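Local coordinates for protein 2,3-dehydroadipyl-CoA hydratase (Escherichia coli, PDB 4FZW) that catalyses the reversible hydration of 2,3-dehydroadipyl-CoA to 3-hydroxyadipyl-CoA in the phenylacetate degradation pathway, at residues B[50-55]-B[195-200]. Residues are numbered along the deposited sequence; the frame is centred on the assembly and turned at random.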
ATOM      1  N   ILE B  50      -8.210  30.334  15.479  1.00 49.32           N
ATOM      2  CA  ILE B  50      -7.352  30.172  14.303  1.00 47.44           C
ATOM      3  C   ILE B  50      -7.875  29.119  13.319  1.00 48.70           C
ATOM      4  O   ILE B  50      -8.349  28.046  13.723  1.00 52.45           O
ATOM      5  CB  ILE B  50      -5.909  29.815  14.679  1.00 47.03           C
ATOM      6  CG1 ILE B  50      -5.330  30.872  15.619  1.00 49.77           C
ATOM      7  CG2 ILE B  50      -5.077  29.639  13.417  1.00 42.92           C
ATOM      8  CD1 ILE B  50      -3.928  30.590  16.089  1.00 48.26           C
ATOM      9  N   SER B  51      -7.779  29.441  12.030  1.00 46.78           N
ATOM     10  CA  SER B  51      -8.273  28.587  10.945  1.00 46.51           C
ATOM     11  C   SER B  51      -7.177  28.227   9.930  1.00 45.27           C
ATOM     12  O   SER B  51      -7.174  27.134   9.368  1.00 45.74           O
ATOM     13  CB  SER B  51      -9.443  29.253  10.226  1.00 42.96           C
ATOM     14  OG  SER B  51     -10.551  29.386  11.094  1.00 47.52           O
ATOM     15  N   VAL B  52      -6.241  29.150   9.710  1.00 46.14           N
ATOM     16  CA  VAL B  52      -5.129  28.951   8.773  1.00 43.01           C
ATOM     17  C   VAL B  52      -3.828  29.511   9.361  1.00 41.45           C
ATOM     18  O   VAL B  52      -3.842  30.470  10.148  1.00 43.38           O
ATOM     19  CB  VAL B  52      -5.384  29.669   7.419  1.00 40.79           C
ATOM     20  CG1 VAL B  52      -4.261  29.359   6.436  1.00 34.88           C
ATOM     21  CG2 VAL B  52      -6.750  29.276   6.832  1.00 38.74           C
ATOM     22  N   CYS B  53      -2.708  28.907   8.972  1.00 34.09           N
ATOM     23  CA  CYS B  53      -1.403  29.481   9.250  1.00 36.88           C
ATOM     24  C   CYS B  53      -0.706  29.863   7.919  1.00 41.84           C
ATOM     25  O   CYS B  53      -1.027  29.317   6.851  1.00 39.04           O
ATOM     26  CB  CYS B  53      -0.559  28.526  10.100  1.00 34.19           C
ATOM     27  SG  CYS B  53       1.065  29.126  10.647  1.00 40.06           S
ATOM     28  N   VAL B  54       0.197  30.840   7.998  1.00 30.96           N
ATOM     29  CA  VAL B  54       1.057  31.213   6.892  1.00 34.13           C
ATOM     30  C   VAL B  54       2.458  31.186   7.485  1.00 37.74           C
ATOM     31  O   VAL B  54       2.659  31.659   8.615  1.00 35.71           O
ATOM     32  CB  VAL B  54       0.750  32.651   6.375  1.00 35.69           C
ATOM     33  CG1 VAL B  54       1.841  33.159   5.435  1.00 33.40           C
ATOM     34  CG2 VAL B  54      -0.607  32.708   5.717  1.00 31.81           C
ATOM     35  N   ILE B  55       3.423  30.651   6.738  1.00 38.41           N
ATOM     36  CA  ILE B  55       4.815  30.581   7.200  1.00 38.49           C
ATOM     37  C   ILE B  55       5.737  31.300   6.207  1.00 35.62           C
ATOM     38  O   ILE B  55       5.745  30.998   5.021  1.00 36.66           O
ATOM     39  CB  ILE B  55       5.281  29.102   7.394  1.00 34.91           C
ATOM     40  CG1 ILE B  55       4.599  28.468   8.613  1.00 38.87           C
ATOM     41  CG2 ILE B  55       6.788  29.009   7.553  1.00 34.01           C
ATOM     42  CD1 ILE B  55       5.210  27.088   9.031  1.00 40.88           C
ATOM     43  N   SER B 195      -6.831  34.155   4.108  1.00 42.91           N
ATOM     44  CA  SER B 195      -8.027  34.852   4.569  1.00 42.76           C
ATOM     45  C   SER B 195      -9.251  34.310   3.873  1.00 42.60           C
ATOM     46  O   SER B 195     -10.312  34.183   4.480  1.00 44.76           O
ATOM     47  CB  SER B 195      -7.898  36.355   4.350  1.00 40.57           C
ATOM     48  OG  SER B 195      -6.937  36.858   5.252  1.00 47.95           O
ATOM     49  N   LYS B 196      -9.089  34.001   2.593  1.00 40.24           N
ATOM     50  CA  LYS B 196     -10.129  33.360   1.816  1.00 46.71           C
ATOM     51  C   LYS B 196     -10.412  31.944   2.346  1.00 42.99           C
ATOM     52  O   LYS B 196     -11.565  31.533   2.476  1.00 44.76           O
ATOM     53  CB  LYS B 196      -9.713  33.318   0.344  1.00 45.34           C
ATOM     54  CG  LYS B 196     -10.511  32.327  -0.474  1.00 53.82           C
ATOM     55  CD  LYS B 196     -11.063  32.965  -1.728  1.00 57.89           C
ATOM     56  CE  LYS B 196      -9.954  33.334  -2.674  1.00 68.85           C
ATOM     57  NZ  LYS B 196     -10.504  33.906  -3.935  1.00 80.73           N
ATOM     58  N   MET B 197      -9.366  31.196   2.667  1.00 38.05           N
ATOM     59  CA  MET B 197      -9.598  29.875   3.239  1.00 45.42           C
ATOM     60  C   MET B 197     -10.286  29.997   4.607  1.00 42.87           C
ATOM     61  O   MET B 197     -11.363  29.435   4.799  1.00 39.38           O
ATOM     62  CB  MET B 197      -8.320  29.027   3.259  1.00 41.10           C
ATOM     63  CG  MET B 197      -7.826  28.694   1.848  1.00 41.53           C
ATOM     64  SD  MET B 197      -6.280  27.801   1.910  1.00 48.62           S
ATOM     65  CE  MET B 197      -5.874  28.115   3.621  1.00 43.84           C
ATOM     66  N   ALA B 198      -9.700  30.793   5.504  1.00 44.55           N
ATOM     67  CA  ALA B 198     -10.235  31.074   6.841  1.00 40.98           C
ATOM     68  C   ALA B 198     -11.693  31.554   6.868  1.00 41.20           C
ATOM     69  O   ALA B 198     -12.289  31.740   7.930  1.00 38.51           O
ATOM     70  CB  ALA B 198      -9.348  32.103   7.530  1.00 41.15           C
ATOM     71  N   ARG B 199     -12.263  31.768   5.699  1.00 42.61           N
ATOM     72  CA  ARG B 199     -13.611  32.282   5.618  1.00 46.57           C
ATOM     73  C   ARG B 199     -14.593  31.120   5.635  1.00 39.57           C
ATOM     74  O   ARG B 199     -15.782  31.282   5.918  1.00 39.09           O
ATOM     75  CB  ARG B 199     -13.732  33.148   4.363  1.00 48.42           C
ATOM     76  CG  ARG B 199     -15.118  33.345   3.825  1.00 52.61           C
ATOM     77  CD  ARG B 199     -15.206  34.684   3.104  1.00 57.77           C
ATOM     78  NE  ARG B 199     -14.144  34.878   2.119  1.00 56.07           N
ATOM     79  CZ  ARG B 199     -14.179  35.816   1.178  1.00 70.70           C
ATOM     80  NH1 ARG B 199     -15.221  36.631   1.104  1.00 68.39           N
ATOM     81  NH2 ARG B 199     -13.183  35.942   0.308  1.00 62.37           N
ATOM     82  N   HIS B 200     -14.062  29.939   5.354  1.00 41.37           N
ATOM     83  CA  HIS B 200     -14.858  28.711   5.319  1.00 41.72           C
ATOM     84  C   HIS B 200     -14.883  27.995   6.681  1.00 38.62           C
ATOM     85  O   HIS B 200     -14.129  28.326   7.596  1.00 33.64           O
ATOM     86  CB  HIS B 200     -14.312  27.786   4.236  1.00 36.69           C
ATOM     87  CG  HIS B 200     -14.156  28.463   2.904  1.00 39.85           C
ATOM     88  ND1 HIS B 200     -15.070  29.361   2.424  1.00 41.13           N
ATOM     89  CD2 HIS B 200     -13.177  28.364   1.979  1.00 39.60           C
ATOM     90  CE1 HIS B 200     -14.676  29.788   1.233  1.00 40.51           C
ATOM     91  NE2 HIS B 200     -13.530  29.201   0.943  1.00 41.94           N
TER
HETATM   92  O   HOH W   1     -12.830  29.472   9.765  1.00 35.55           O
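Val-52, the first residue of strand 52-56, sets its two methyl groups against Met-197 and Ala-198, which lie near the C-terminal end of helix 186-197. Valine suits this place because its compact, branched side chain offers one methyl to each neighbour's side while staying close to the strand. The methionine chain runs across the valine at about a right angle and is bent near its end, and its terminal methyl sits over the fork of the branched side chain: CE of Met-197 lies 3.5 Å from CG1 of Val-52 and equally near its CG2. A long, unbranched thioether can reach from helix to strand and follow the shape it meets. Val-52 holds CG1 anti to the backbone N (chi1 -176°), which leaves CG2 beside that N and facing the backbone of Ala-198, 3.6 Å from N of Ala-198 and 3.9 Å from its CB. The short alanine lets the two backbones come close, with CA of Ser-51 5.2 Å from CA of Ala-198; its methyl also meets CB of Ser-51. Serine is small enough to fit here, and its hydroxyl can both donate and accept. Ser-51 OG donates to a water 2.6 Å away, which in turn donates to the carbonyl oxygens of Ala-198 and His-200, tying Ser-51 to the type I turn of Met-197 to His-200. Arg-14 NE supplies the buried hydroxyl with a second partner, as donor. Ile-99 and Pro-97 extend the apolar patch around Val-52 and Met-197, while His-200 NE2 bonds Ser-162 O of a second subunit. Such packing joins helix 186-197 to one face of the mixed sheet in the crotonase fold, a spiral of beta-beta-alpha units, of the enoyl-CoA hydratase/isomerase family.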